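Local coordinates for flagella basal body P-ring formation protein FlgA (Salmonella typhimurium, PDB 3TEE) that takes part in assembling the P-ring of the bacterial flagellum in the periplasm, probably as a chaperone of the ring protein FlgI, at residues Leu26-Asn31 with Arg64-Asn69; Gln71-Tyr76 with Leu96-Leu101; Val119-Leu124 with Met134-Trp139. One frame throughout, in Å; residues are numbered along the deposited sequence.

Interaction 1 (Leu26-Asn31 with Arg64-Asn69)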
ATOM      1  N   LEU A  26      24.456  14.385 -12.259  1.00 33.32           N
ATOM      2  CA  LEU A  26      24.633  15.449 -11.255  1.00 36.41           C
ATOM      3  C   LEU A  26      23.986  16.773 -11.735  1.00 42.43           C
ATOM      4  O   LEU A  26      24.251  17.193 -12.853  1.00 43.40           O
ATOM      5  CB  LEU A  26      26.121  15.647 -10.956  1.00 37.76           C
ATOM      6  CG  LEU A  26      26.432  16.630  -9.831  1.00 45.29           C
ATOM      7  CD1 LEU A  26      26.299  15.960  -8.448  1.00 45.40           C
ATOM      8  CD2 LEU A  26      27.809  17.238 -10.026  1.00 51.41           C
ATOM      9  N   ARG A  27      23.114  17.385 -10.926  1.00 40.95           N
ATOM     10  CA  ARG A  27      22.423  18.645 -11.266  1.00 42.65           C
ATOM     11  C   ARG A  27      23.045  19.846 -10.539  1.00 50.75           C
ATOM     12  O   ARG A  27      22.836  20.991 -10.957  1.00 51.91           O
ATOM     13  CB  ARG A  27      20.921  18.580 -10.934  1.00 42.06           C
ATOM     14  CG  ARG A  27      20.171  17.420 -11.586  1.00 52.85           C
ATOM     15  CD  ARG A  27      18.668  17.632 -11.620  1.00 64.65           C
ATOM     16  NE  ARG A  27      18.079  17.947 -10.315  1.00 70.74           N
ATOM     17  CZ  ARG A  27      17.354  19.036 -10.062  1.00 86.89           C
ATOM     18  NH1 ARG A  27      17.129  19.930 -11.017  1.00 77.34           N
ATOM     19  NH2 ARG A  27      16.855  19.240  -8.852  1.00 74.73           N
ATOM     20  N   SER A  28      23.759  19.599  -9.430  1.00 46.30           N
ATOM     21  CA  SER A  28      24.393  20.697  -8.687  1.00 47.04           C
ATOM     22  C   SER A  28      25.804  20.987  -9.235  1.00 52.49           C
ATOM     23  O   SER A  28      26.351  20.191 -10.008  1.00 51.06           O
ATOM     24  CB  SER A  28      24.401  20.417  -7.183  1.00 47.69           C
ATOM     25  OG  SER A  28      24.876  19.115  -6.904  1.00 43.85           O
ATOM     26  N   SER A  29      26.353  22.155  -8.888  1.00 52.67           N
ATOM     27  CA  SER A  29      27.665  22.612  -9.332  1.00 53.68           C
ATOM     28  C   SER A  29      28.789  21.623  -8.962  1.00 60.14           C
ATOM     29  O   SER A  29      28.840  21.184  -7.816  1.00 58.74           O
ATOM     30  CB  SER A  29      27.957  24.002  -8.765  1.00 58.50           C
ATOM     31  OG  SER A  29      29.335  24.333  -8.830  1.00 70.05           O
ATOM     32  N   PRO A  30      29.704  21.278  -9.903  1.00 60.69           N
ATOM     33  CA  PRO A  30      30.803  20.353  -9.559  1.00 61.54           C
ATOM     34  C   PRO A  30      31.800  20.903  -8.526  1.00 67.25           C
ATOM     35  O   PRO A  30      32.613  20.139  -8.009  1.00 68.91           O
ATOM     36  CB  PRO A  30      31.475  20.066 -10.913  1.00 63.22           C
ATOM     37  CG  PRO A  30      30.489  20.540 -11.960  1.00 67.19           C
ATOM     38  CD  PRO A  30      29.783  21.693 -11.319  1.00 62.87           C
ATOM     39  N   ASN A  31      31.725  22.202  -8.196  1.00 63.19           N
ATOM     40  CA  ASN A  31      32.610  22.819  -7.205  1.00 64.29           C
ATOM     41  C   ASN A  31      32.208  22.402  -5.786  1.00 67.39           C
ATOM     42  O   ASN A  31      33.047  22.410  -4.881  1.00 67.26           O
ATOM     43  CB  ASN A  31      32.628  24.349  -7.346  1.00 70.81           C
ATOM     44  CG  ASN A  31      33.024  24.845  -8.722  1.00103.92           C
ATOM     45  OD1 ASN A  31      32.235  25.489  -9.422  1.00102.65           O
ATOM     46  ND2 ASN A  31      34.249  24.550  -9.147  1.00 95.81           N
ATOM     47  N   ARG A  64      28.450  17.739   1.958  1.00 31.12           N
ATOM     48  CA  ARG A  64      27.944  18.306   0.702  1.00 31.14           C
ATOM     49  C   ARG A  64      26.512  17.924   0.484  1.00 37.29           C
ATOM     50  O   ARG A  64      26.140  16.786   0.796  1.00 37.34           O
ATOM     51  CB  ARG A  64      28.758  17.800  -0.511  1.00 31.28           C
ATOM     52  CG  ARG A  64      30.287  17.983  -0.381  1.00 35.34           C
ATOM     53  CD  ARG A  64      30.714  19.435  -0.245  1.00 42.18           C
ATOM     54  NE  ARG A  64      32.162  19.561  -0.399  1.00 46.24           N
ATOM     55  CZ  ARG A  64      32.785  20.671  -0.769  1.00 60.58           C
ATOM     56  NH1 ARG A  64      32.096  21.780  -1.004  1.00 44.55           N
ATOM     57  NH2 ARG A  64      34.102  20.679  -0.921  1.00 50.89           N
ATOM     58  N   TYR A  65      25.715  18.851  -0.092  1.00 35.20           N
ATOM     59  CA  TYR A  65      24.326  18.587  -0.467  1.00 36.47           C
ATOM     60  C   TYR A  65      24.327  18.519  -1.983  1.00 40.58           C
ATOM     61  O   TYR A  65      24.451  19.554  -2.651  1.00 42.37           O
ATOM     62  CB  TYR A  65      23.360  19.696   0.000  1.00 41.04           C
ATOM     63  CG  TYR A  65      23.205  19.903   1.491  1.00 47.41           C
ATOM     64  CD1 TYR A  65      23.307  18.833   2.380  1.00 50.34           C
ATOM     65  CD2 TYR A  65      22.844  21.144   2.008  1.00 49.99           C
ATOM     66  CE1 TYR A  65      23.120  19.013   3.755  1.00 50.91           C
ATOM     67  CE2 TYR A  65      22.623  21.327   3.373  1.00 52.03           C
ATOM     68  CZ  TYR A  65      22.774  20.260   4.244  1.00 60.75           C
ATOM     69  OH  TYR A  65      22.586  20.450   5.593  1.00 66.50           O
ATOM     70  N   LEU A  66      24.268  17.311  -2.534  1.00 33.55           N
ATOM     71  CA  LEU A  66      24.294  17.143  -3.977  1.00 33.17           C
ATOM     72  C   LEU A  66      22.891  17.032  -4.533  1.00 38.46           C
ATOM     73  O   LEU A  66      22.012  16.454  -3.894  1.00 38.54           O
ATOM     74  CB  LEU A  66      25.135  15.911  -4.398  1.00 32.58           C
ATOM     75  CG  LEU A  66      26.539  15.751  -3.778  1.00 35.51           C
ATOM     76  CD1 LEU A  66      27.184  14.480  -4.274  1.00 34.35           C
ATOM     77  CD2 LEU A  66      27.461  16.971  -4.081  1.00 38.14           C
ATOM     78  N   GLN A  67      22.670  17.601  -5.715  1.00 35.07           N
ATOM     79  CA  GLN A  67      21.380  17.470  -6.378  1.00 34.63           C
ATOM     80  C   GLN A  67      21.637  16.568  -7.558  1.00 36.91           C
ATOM     81  O   GLN A  67      22.553  16.816  -8.345  1.00 36.20           O
ATOM     82  CB  GLN A  67      20.818  18.819  -6.847  1.00 37.33           C
ATOM     83  CG  GLN A  67      20.464  19.789  -5.712  1.00 53.90           C
ATOM     84  CD  GLN A  67      19.922  21.070  -6.294  1.00 70.61           C
ATOM     85  OE1 GLN A  67      20.604  21.790  -7.040  1.00 65.05           O
ATOM     86  NE2 GLN A  67      18.652  21.331  -6.036  1.00 59.61           N
ATOM     87  N   VAL A  68      20.901  15.459  -7.628  1.00 32.42           N
ATOM     88  CA  VAL A  68      21.101  14.502  -8.715  1.00 30.96           C
ATOM     89  C   VAL A  68      19.748  14.166  -9.343  1.00 32.91           C
ATOM     90  O   VAL A  68      18.714  14.262  -8.695  1.00 32.27           O
ATOM     91  CB  VAL A  68      21.847  13.186  -8.300  1.00 35.15           C
ATOM     92  CG1 VAL A  68      23.228  13.460  -7.696  1.00 35.69           C
ATOM     93  CG2 VAL A  68      21.002  12.335  -7.357  1.00 35.32           C
ATOM     94  N   ASN A  69      19.783  13.736 -10.576  1.00 30.91           N
ATOM     95  CA  ASN A  69      18.614  13.203 -11.251  1.00 31.08           C
ATOM     96  C   ASN A  69      18.896  11.694 -11.422  1.00 33.22           C
ATOM     97  O   ASN A  69      19.951  11.304 -11.918  1.00 32.40           O
ATOM     98  CB  ASN A  69      18.368  13.869 -12.606  1.00 31.34           C
ATOM     99  CG  ASN A  69      17.192  13.215 -13.317  1.00 39.07           C
ATOM    100  OD1 ASN A  69      17.366  12.350 -14.166  1.00 35.64           O
ATOM    101  ND2 ASN A  69      15.983  13.484 -12.864  1.00 35.13           N
TER
HETATM  102  O   HOH W   1      17.960  17.082  -7.632  1.00 43.85           O
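Leu26 faces Val68 as an antiparallel non-hydrogen-bonded pair, their CA atoms 4.5 Å apart, at the point where strand 21-26 parts from strand 62-79 in a shared antiparallel sheet. Such a strand end shows how a departing chain can still be held by its neighbour. Leu26 rests CD1 against Val68 CG1 on the face where Val68 also packs on Leu7 and Phe11 of helix 2-14. One residue later the loop is gripped by the backbone of Gln67. Gln67 O accepts from Arg27 N at 2.7 Å and, more loosely, from Ser28 N at 3.2 Å, both donors lying on the same face of the carbonyl plane. The adjoining Gln67 N is taken by Ser28 OG at 2.9 Å in an almost straight bond (176°); a chi1 of 49° sets this hydroxyl between the serine's own backbone N and carbonyl carbon, aimed at the strand.

Arg27 reaches furthest along the strand. Its CB lies 3.5 Å from Gln67 O, CG passes the backbone N of Asn69, and CD settles 3.9 Å from Asn69 CB. The chain then bends (chi3 -53°), bringing the guanidinium back toward Val68 and the amide of Gln67, to which its plane is set obliquely. Asn69 turns its own amide to Asn52. At the tip, a water in the plane of the guanidinium accepts from Arg27 NH2 at 2.7 Å and donates to Val68 O at 3.1 Å.

Interaction 2 (Gln71-Tyr76 with Leu96-Leu101)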
ATOM      1  N   GLN A  71      17.457   8.361 -13.148  1.00 29.36           N
ATOM      2  CA  GLN A  71      16.534   7.692 -14.080  1.00 28.92           C
ATOM      3  C   GLN A  71      16.526   6.220 -13.689  1.00 32.90           C
ATOM      4  O   GLN A  71      17.589   5.599 -13.637  1.00 31.31           O
ATOM      5  CB  GLN A  71      17.016   7.846 -15.528  1.00 30.13           C
ATOM      6  CG  GLN A  71      17.109   9.292 -16.010  1.00 36.43           C
ATOM      7  CD  GLN A  71      17.482   9.403 -17.472  1.00 52.32           C
ATOM      8  OE1 GLN A  71      17.972   8.460 -18.103  1.00 38.65           O
ATOM      9  NE2 GLN A  71      17.203  10.553 -18.064  1.00 56.31           N
ATOM     10  N   ALA A  72      15.351   5.669 -13.345  1.00 29.27           N
ATOM     11  CA  ALA A  72      15.274   4.258 -12.951  1.00 29.37           C
ATOM     12  C   ALA A  72      14.216   3.588 -13.792  1.00 32.75           C
ATOM     13  O   ALA A  72      13.086   4.083 -13.852  1.00 32.07           O
ATOM     14  CB  ALA A  72      14.954   4.119 -11.459  1.00 30.38           C
ATOM     15  N   THR A  73      14.605   2.538 -14.538  1.00 28.15           N
ATOM     16  CA  THR A  73      13.681   1.778 -15.406  1.00 27.71           C
ATOM     17  C   THR A  73      13.427   0.427 -14.741  1.00 32.95           C
ATOM     18  O   THR A  73      14.356  -0.199 -14.236  1.00 30.13           O
ATOM     19  CB  THR A  73      14.205   1.658 -16.861  1.00 31.99           C
ATOM     20  OG1 THR A  73      14.407   2.963 -17.390  1.00 30.65           O
ATOM     21  CG2 THR A  73      13.225   0.931 -17.799  1.00 29.27           C
ATOM     22  N   GLY A  74      12.157   0.034 -14.699  1.00 29.48           N
ATOM     23  CA  GLY A  74      11.744  -1.211 -14.081  1.00 29.90           C
ATOM     24  C   GLY A  74      10.261  -1.446 -14.279  1.00 34.36           C
ATOM     25  O   GLY A  74       9.589  -0.712 -15.017  1.00 31.40           O
ATOM     26  N   ASN A  75       9.751  -2.494 -13.615  1.00 32.91           N
ATOM     27  CA  ASN A  75       8.362  -2.893 -13.746  1.00 32.03           C
ATOM     28  C   ASN A  75       7.418  -2.132 -12.811  1.00 33.08           C
ATOM     29  O   ASN A  75       7.780  -1.704 -11.706  1.00 30.21           O
ATOM     30  CB  ASN A  75       8.216  -4.433 -13.596  1.00 33.99           C
ATOM     31  CG  ASN A  75       8.739  -5.228 -14.787  1.00 46.49           C
ATOM     32  OD1 ASN A  75       8.731  -4.777 -15.933  1.00 41.81           O
ATOM     33  ND2 ASN A  75       9.163  -6.458 -14.561  1.00 41.64           N
ATOM     34  N   TYR A  76       6.209  -1.909 -13.306  1.00 29.03           N
ATOM     35  CA  TYR A  76       5.144  -1.276 -12.538  1.00 28.70           C
ATOM     36  C   TYR A  76       3.837  -1.905 -13.028  1.00 30.67           C
ATOM     37  O   TYR A  76       3.807  -2.529 -14.090  1.00 29.54           O
ATOM     38  CB  TYR A  76       5.149   0.256 -12.704  1.00 28.67           C
ATOM     39  CG  TYR A  76       4.841   0.740 -14.100  1.00 29.57           C
ATOM     40  CD1 TYR A  76       3.535   1.053 -14.478  1.00 30.21           C
ATOM     41  CD2 TYR A  76       5.855   0.897 -15.044  1.00 29.91           C
ATOM     42  CE1 TYR A  76       3.251   1.534 -15.752  1.00 29.30           C
ATOM     43  CE2 TYR A  76       5.575   1.330 -16.333  1.00 31.23           C
ATOM     44  CZ  TYR A  76       4.269   1.647 -16.680  1.00 34.60           C
ATOM     45  OH  TYR A  76       3.987   2.105 -17.926  1.00 33.65           O
ATOM     46  N   LEU A  96       2.231  -6.231 -15.562  1.00 37.63           N
ATOM     47  CA  LEU A  96       3.503  -5.551 -15.344  1.00 37.00           C
ATOM     48  C   LEU A  96       3.982  -5.028 -16.669  1.00 40.91           C
ATOM     49  O   LEU A  96       4.009  -5.758 -17.657  1.00 42.62           O
ATOM     50  CB  LEU A  96       4.536  -6.527 -14.761  1.00 37.03           C
ATOM     51  CG  LEU A  96       4.409  -6.939 -13.304  1.00 42.48           C
ATOM     52  CD1 LEU A  96       5.548  -7.865 -12.957  1.00 44.00           C
ATOM     53  CD2 LEU A  96       4.509  -5.728 -12.337  1.00 41.06           C
ATOM     54  N   LYS A  97       4.338  -3.746 -16.692  1.00 34.34           N
ATOM     55  CA  LYS A  97       4.851  -3.027 -17.822  1.00 33.66           C
ATOM     56  C   LYS A  97       6.229  -2.491 -17.414  1.00 37.53           C
ATOM     57  O   LYS A  97       6.448  -2.172 -16.235  1.00 36.74           O
ATOM     58  CB  LYS A  97       3.888  -1.868 -18.105  1.00 38.21           C
ATOM     59  CG  LYS A  97       3.981  -1.313 -19.495  1.00 56.05           C
ATOM     60  CD  LYS A  97       2.703  -0.575 -19.865  1.00 61.85           C
ATOM     61  CE  LYS A  97       2.815   0.026 -21.247  1.00 73.45           C
ATOM     62  NZ  LYS A  97       1.579   0.756 -21.631  1.00 86.10           N
ATOM     63  N   ARG A  98       7.147  -2.381 -18.373  1.00 34.23           N
ATOM     64  CA  ARG A  98       8.493  -1.852 -18.133  1.00 33.58           C
ATOM     65  C   ARG A  98       8.493  -0.376 -18.510  1.00 35.78           C
ATOM     66  O   ARG A  98       8.021  -0.010 -19.587  1.00 35.54           O
ATOM     67  CB  ARG A  98       9.541  -2.612 -18.983  1.00 35.68           C
ATOM     68  CG  ARG A  98      10.993  -2.080 -18.802  1.00 41.44           C
ATOM     69  CD  ARG A  98      12.008  -2.592 -19.862  1.00 51.08           C
ATOM     70  NE  ARG A  98      13.376  -2.042 -19.681  1.00 44.89           N
ATOM     71  CZ  ARG A  98      14.122  -2.299 -18.616  1.00 43.20           C
ATOM     72  NH1 ARG A  98      15.324  -1.750 -18.491  1.00 40.46           N
ATOM     73  NH2 ARG A  98      13.654  -3.066 -17.642  1.00 34.31           N
ATOM     74  N   GLY A  99       8.998   0.474 -17.620  1.00 30.34           N
ATOM     75  CA  GLY A  99       9.036   1.894 -17.932  1.00 29.64           C
ATOM     76  C   GLY A  99       9.891   2.675 -16.958  1.00 33.58           C
ATOM     77  O   GLY A  99      10.414   2.118 -15.982  1.00 31.62           O
ATOM     78  N   ARG A 100       9.978   3.979 -17.202  1.00 29.36           N
ATOM     79  CA  ARG A 100      10.708   4.920 -16.367  1.00 30.15           C
ATOM     80  C   ARG A 100       9.917   5.200 -15.068  1.00 33.21           C
ATOM     81  O   ARG A 100       8.911   5.943 -15.060  1.00 29.92           O
ATOM     82  CB  ARG A 100      11.008   6.191 -17.179  1.00 30.90           C
ATOM     83  CG  ARG A 100      12.192   6.033 -18.153  1.00 32.54           C
ATOM     84  CD  ARG A 100      13.562   6.223 -17.461  1.00 33.61           C
ATOM     85  NE  ARG A 100      13.656   7.570 -16.896  1.00 34.43           N
ATOM     86  CZ  ARG A 100      13.931   8.663 -17.603  1.00 46.43           C
ATOM     87  NH1 ARG A 100      14.228   8.571 -18.894  1.00 36.75           N
ATOM     88  NH2 ARG A 100      13.935   9.850 -17.020  1.00 37.14           N
ATOM     89  N   LEU A 101      10.344   4.548 -13.970  1.00 28.79           N
ATOM     90  CA  LEU A 101       9.712   4.694 -12.642  1.00 29.12           C
ATOM     91  C   LEU A 101       9.666   6.139 -12.187  1.00 32.60           C
ATOM     92  O   LEU A 101       8.693   6.552 -11.568  1.00 32.41           O
ATOM     93  CB  LEU A 101      10.441   3.836 -11.578  1.00 28.69           C
ATOM     94  CG  LEU A 101      10.643   2.358 -11.932  1.00 32.82           C
ATOM     95  CD1 LEU A 101      11.443   1.656 -10.827  1.00 33.45           C
ATOM     96  CD2 LEU A 101       9.308   1.639 -12.179  1.00 32.38           C
TER
HETATM   97  O   HOH W   2      11.418  -4.397 -16.443  1.00 56.61           O
HETATM   98  O   HOH W   3       1.674   2.917 -18.925  1.00 45.07           O
HETATM   99  O   HOH W   4       5.697   2.111 -20.088  1.00 67.46           O
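A chi1 of 65° swings the Tyr76 ring back across the opposing strand, where Lys97 runs alongside it. Lys97 CB makes a CH-pi contact over one ring face, 4.2 Å from the centroid, while Gly99, lacking a side chain, admits the ring edge, with CE2 3.8 Å from Gly99 N. Two waters in the ring plane meet Tyr76 OH, one of them bonded also to Arg98 O.

The other sheet face carries the arginines. Arg100, folded at chi2 (-82°) and again at chi3, lays its guanidinium on the Gln71 amide, the planes 25° apart and Gln71 CG 3.4 Å from Arg100 NH2. Arg98 reaches out extended, placing CZ 3.5 Å from Thr73 CG2. Asp102 forms a salt bridge with Arg100, and Asp20 and Glu21 with Arg98, so both charges have partners; Arg100 also has a stacked amide and Arg98 a methyl over one guanidinium face.

Paired backbone bonds at Gly74-Gly99 and Tyr76-Lys97 join the antiparallel strands. Residues 71-76 of strand 62-79 lie between strand 94-100 and the start of strand 21-26, whose backbone bonds Gln71 and Thr73, while Ala72 packs on Leu15 just beyond helix 2-14 and Tyr76 on Leu104 and Leu110.

Interaction 3 (Val119-Leu124 with Met134-Trp139)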
ATOM      1  N   VAL A 119      -9.894  -3.635  -5.805  1.00 41.48           N
ATOM      2  CA  VAL A 119     -11.078  -3.300  -6.582  1.00 40.36           C
ATOM      3  C   VAL A 119     -10.901  -1.858  -7.057  1.00 42.05           C
ATOM      4  O   VAL A 119     -10.385  -1.022  -6.309  1.00 40.56           O
ATOM      5  CB  VAL A 119     -12.362  -3.508  -5.718  1.00 44.32           C
ATOM      6  CG1 VAL A 119     -13.586  -2.896  -6.372  1.00 43.93           C
ATOM      7  CG2 VAL A 119     -12.608  -4.998  -5.435  1.00 43.81           C
ATOM      8  N   SER A 120     -11.314  -1.567  -8.301  1.00 38.69           N
ATOM      9  CA  SER A 120     -11.151  -0.228  -8.845  1.00 38.38           C
ATOM     10  C   SER A 120     -12.180   0.755  -8.302  1.00 42.87           C
ATOM     11  O   SER A 120     -13.364   0.434  -8.206  1.00 43.34           O
ATOM     12  CB  SER A 120     -11.238  -0.255 -10.370  1.00 40.88           C
ATOM     13  OG  SER A 120     -10.825   1.003 -10.867  1.00 41.36           O
ATOM     14  N   LEU A 121     -11.720   1.958  -7.973  1.00 40.77           N
ATOM     15  CA  LEU A 121     -12.589   3.063  -7.559  1.00 42.68           C
ATOM     16  C   LEU A 121     -13.019   3.860  -8.798  1.00 46.37           C
ATOM     17  O   LEU A 121     -13.894   4.714  -8.699  1.00 47.37           O
ATOM     18  CB  LEU A 121     -11.866   4.000  -6.571  1.00 43.08           C
ATOM     19  CG  LEU A 121     -11.543   3.414  -5.185  1.00 48.60           C
ATOM     20  CD1 LEU A 121     -10.640   4.346  -4.414  1.00 49.37           C
ATOM     21  CD2 LEU A 121     -12.826   3.139  -4.380  1.00 51.21           C
ATOM     22  N   ARG A 122     -12.394   3.595  -9.960  1.00 42.83           N
ATOM     23  CA  ARG A 122     -12.666   4.360 -11.189  1.00 43.39           C
ATOM     24  C   ARG A 122     -12.804   3.501 -12.423  1.00 43.85           C
ATOM     25  O   ARG A 122     -12.360   2.356 -12.427  1.00 41.55           O
ATOM     26  CB  ARG A 122     -11.498   5.340 -11.476  1.00 45.36           C
ATOM     27  CG  ARG A 122     -11.011   6.183 -10.307  1.00 58.73           C
ATOM     28  CD  ARG A 122     -10.140   7.306 -10.800  1.00 69.93           C
ATOM     29  NE  ARG A 122      -9.422   7.943  -9.700  1.00 79.61           N
ATOM     30  CZ  ARG A 122      -8.358   8.721  -9.858  1.00 93.18           C
ATOM     31  NH1 ARG A 122      -7.870   8.954 -11.072  1.00 72.80           N
ATOM     32  NH2 ARG A 122      -7.765   9.264  -8.803  1.00 84.03           N
ATOM     33  N   ASP A 123     -13.320   4.101 -13.520  1.00 40.12           N
ATOM     34  CA  ASP A 123     -13.321   3.463 -14.831  1.00 39.76           C
ATOM     35  C   ASP A 123     -11.886   3.623 -15.332  1.00 42.61           C
ATOM     36  O   ASP A 123     -11.420   4.749 -15.529  1.00 43.50           O
ATOM     37  CB  ASP A 123     -14.299   4.141 -15.805  1.00 41.83           C
ATOM     38  CG  ASP A 123     -15.746   4.057 -15.377  1.00 50.74           C
ATOM     39  OD1 ASP A 123     -16.148   2.999 -14.827  1.00 47.65           O
ATOM     40  OD2 ASP A 123     -16.474   5.052 -15.570  1.00 62.96           O
ATOM     41  N   LEU A 124     -11.162   2.505 -15.470  1.00 37.67           N
ATOM     42  CA  LEU A 124      -9.773   2.543 -15.901  1.00 35.30           C
ATOM     43  C   LEU A 124      -9.607   2.103 -17.346  1.00 37.72           C
ATOM     44  O   LEU A 124     -10.342   1.231 -17.838  1.00 35.05           O
ATOM     45  CB  LEU A 124      -8.870   1.720 -14.943  1.00 34.70           C
ATOM     46  CG  LEU A 124      -8.870   2.149 -13.441  1.00 38.76           C
ATOM     47  CD1 LEU A 124      -7.998   1.205 -12.606  1.00 38.05           C
ATOM     48  CD2 LEU A 124      -8.351   3.578 -13.272  1.00 39.77           C
ATOM     49  N   MET A 134      -6.491   4.925  -6.921  1.00 42.61           N
ATOM     50  CA  MET A 134      -7.525   4.457  -7.864  1.00 41.42           C
ATOM     51  C   MET A 134      -8.212   3.209  -7.361  1.00 44.01           C
ATOM     52  O   MET A 134      -9.166   2.748  -7.987  1.00 44.51           O
ATOM     53  CB  MET A 134      -6.907   4.069  -9.228  1.00 43.02           C
ATOM     54  CG  MET A 134      -6.393   5.191 -10.069  1.00 46.32           C
ATOM     55  SD  MET A 134      -5.273   4.510 -11.367  1.00 49.06           S
ATOM     56  CE  MET A 134      -5.213   5.942 -12.378  1.00 46.59           C
ATOM     57  N   ILE A 135      -7.660   2.587  -6.318  1.00 40.79           N
ATOM     58  CA  ILE A 135      -8.116   1.285  -5.850  1.00 40.16           C
ATOM     59  C   ILE A 135      -8.400   1.219  -4.341  1.00 45.26           C
ATOM     60  O   ILE A 135      -7.912   2.044  -3.569  1.00 43.98           O
ATOM     61  CB  ILE A 135      -7.077   0.171  -6.272  1.00 42.20           C
ATOM     62  CG1 ILE A 135      -5.765   0.278  -5.463  1.00 42.87           C
ATOM     63  CG2 ILE A 135      -6.813   0.163  -7.817  1.00 40.03           C
ATOM     64  CD1 ILE A 135      -4.810  -0.954  -5.535  1.00 52.44           C
ATOM     65  N   ARG A 136      -9.096   0.153  -3.944  1.00 43.38           N
ATOM     66  CA  ARG A 136      -9.444  -0.169  -2.554  1.00 43.87           C
ATOM     67  C   ARG A 136      -9.388  -1.681  -2.393  1.00 49.65           C
ATOM     68  O   ARG A 136      -9.389  -2.394  -3.401  1.00 47.97           O
ATOM     69  CB  ARG A 136     -10.867   0.354  -2.217  1.00 40.53           C
ATOM     70  CG  ARG A 136     -12.012  -0.282  -3.027  1.00 46.11           C
ATOM     71  CD  ARG A 136     -13.368  -0.141  -2.325  1.00 43.06           C
ATOM     72  NE  ARG A 136     -14.505  -0.471  -3.198  1.00 38.83           N
ATOM     73  CZ  ARG A 136     -14.994  -1.695  -3.371  1.00 50.81           C
ATOM     74  NH1 ARG A 136     -14.448  -2.732  -2.746  1.00 52.12           N
ATOM     75  NH2 ARG A 136     -16.028  -1.892  -4.172  1.00 43.62           N
ATOM     76  N   GLN A 137      -9.410  -2.186  -1.130  1.00 47.88           N
ATOM     77  CA  GLN A 137      -9.478  -3.628  -0.906  1.00 47.20           C
ATOM     78  C   GLN A 137     -10.897  -4.071  -1.170  1.00 49.28           C
ATOM     79  O   GLN A 137     -11.821  -3.263  -1.038  1.00 48.30           O
ATOM     80  CB  GLN A 137      -9.023  -4.015   0.521  1.00 48.91           C
ATOM     81  CG  GLN A 137      -7.522  -4.307   0.614  1.00 60.26           C
ATOM     82  CD  GLN A 137      -7.060  -5.401  -0.327  1.00 80.12           C
ATOM     83  OE1 GLN A 137      -7.375  -6.586  -0.159  1.00 74.50           O
ATOM     84  NE2 GLN A 137      -6.309  -5.021  -1.351  1.00 78.87           N
ATOM     85  N   ALA A 138     -11.082  -5.335  -1.581  1.00 45.78           N
ATOM     86  CA  ALA A 138     -12.408  -5.883  -1.849  1.00 46.70           C
ATOM     87  C   ALA A 138     -13.249  -5.918  -0.560  1.00 53.27           C
ATOM     88  O   ALA A 138     -12.691  -5.919   0.543  1.00 53.81           O
ATOM     89  CB  ALA A 138     -12.284  -7.291  -2.413  1.00 47.62           C
ATOM     90  N   TRP A 139     -14.575  -5.932  -0.697  1.00 50.47           N
ATOM     91  CA  TRP A 139     -15.437  -6.018   0.481  1.00 50.38           C
ATOM     92  C   TRP A 139     -15.573  -7.481   0.879  1.00 56.20           C
ATOM     93  O   TRP A 139     -16.095  -8.278   0.095  1.00 58.66           O
ATOM     94  CB  TRP A 139     -16.823  -5.423   0.212  1.00 48.36           C
ATOM     95  CG  TRP A 139     -16.864  -3.986  -0.237  1.00 48.02           C
ATOM     96  CD1 TRP A 139     -17.673  -3.466  -1.202  1.00 50.52           C
ATOM     97  CD2 TRP A 139     -16.157  -2.874   0.339  1.00 47.38           C
ATOM     98  NE1 TRP A 139     -17.519  -2.101  -1.263  1.00 49.76           N
ATOM     99  CE2 TRP A 139     -16.585  -1.713  -0.338  1.00 50.91           C
ATOM    100  CE3 TRP A 139     -15.229  -2.742   1.386  1.00 49.21           C
ATOM    101  CZ2 TRP A 139     -16.114  -0.436  -0.006  1.00 50.60           C
ATOM    102  CZ3 TRP A 139     -14.739  -1.478   1.697  1.00 50.81           C
ATOM    103  CH2 TRP A 139     -15.163  -0.345   0.988  1.00 51.22           C
TER
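Arg136 lays its guanidinium over Val119, whose CG1 comes 3.4 Å from Arg136 NH2. The arginine leaves its backbone with chi1 63°, which turns the extended chain alongside the valine, pointing the same way. Leu121 CD2 flanks the methylene part, 3.8 Å from Arg136 CG, and the indole of Trp139 lies over the opposite face of the guanidinium. Val119 turns its other methyl, CG2, to Ala138.

Beneath these side chains runs a short two-stranded antiparallel sheet, formed by strands 118-120 and 135-137. Val119 and Arg136 are its hydrogen-bonded pair: Val119 N donates to Arg136 O at 2.8 Å. In return Arg136 N donates to Val119 O at 2.9 Å. Past the pair, Leu121 N still reaches Met134 O at 2.7 Å. Where the chain turns, Ser120 OG donates to a lone pair of Arg122 O at 2.6 Å. Met134 sets CG over the centre of the Arg122 guanidinium, and its SD lies 3.7 Å from Leu124 CD2.

The chemistry separates two uses of a guanidinium. The faces of Arg136 meet a methyl and an indole, whereas its N-H groups find acceptors: NH1 donates to Gln137 O at 3.2 Å, close to the guanidinium plane, and NE bonds a glycerol, probably from the crystallisation liquor. Packing and hydrogen bonding together would restrict rotation of the charged group.

Interactions 1 and 2 are successive grips on one long strand, 62-79: residues 64-69 meet the chain leaving strand 21-26, and residues 71-76 pair with strand 94-100. Their centres lie 25 Å apart in the same sheet. Interaction 3 belongs to a separate small sheet, its centre 22 Å from that of interaction 2 and 40 Å from that of interaction 1; the nearest atoms of interactions 2 and 3 remain about 10 Å apart. The three follow one another along the chain, and their wide spacing suits the open form of this crystal structure. Each has a glycerol nearby, probably from crystallisation, which does not by itself identify a functional pocket.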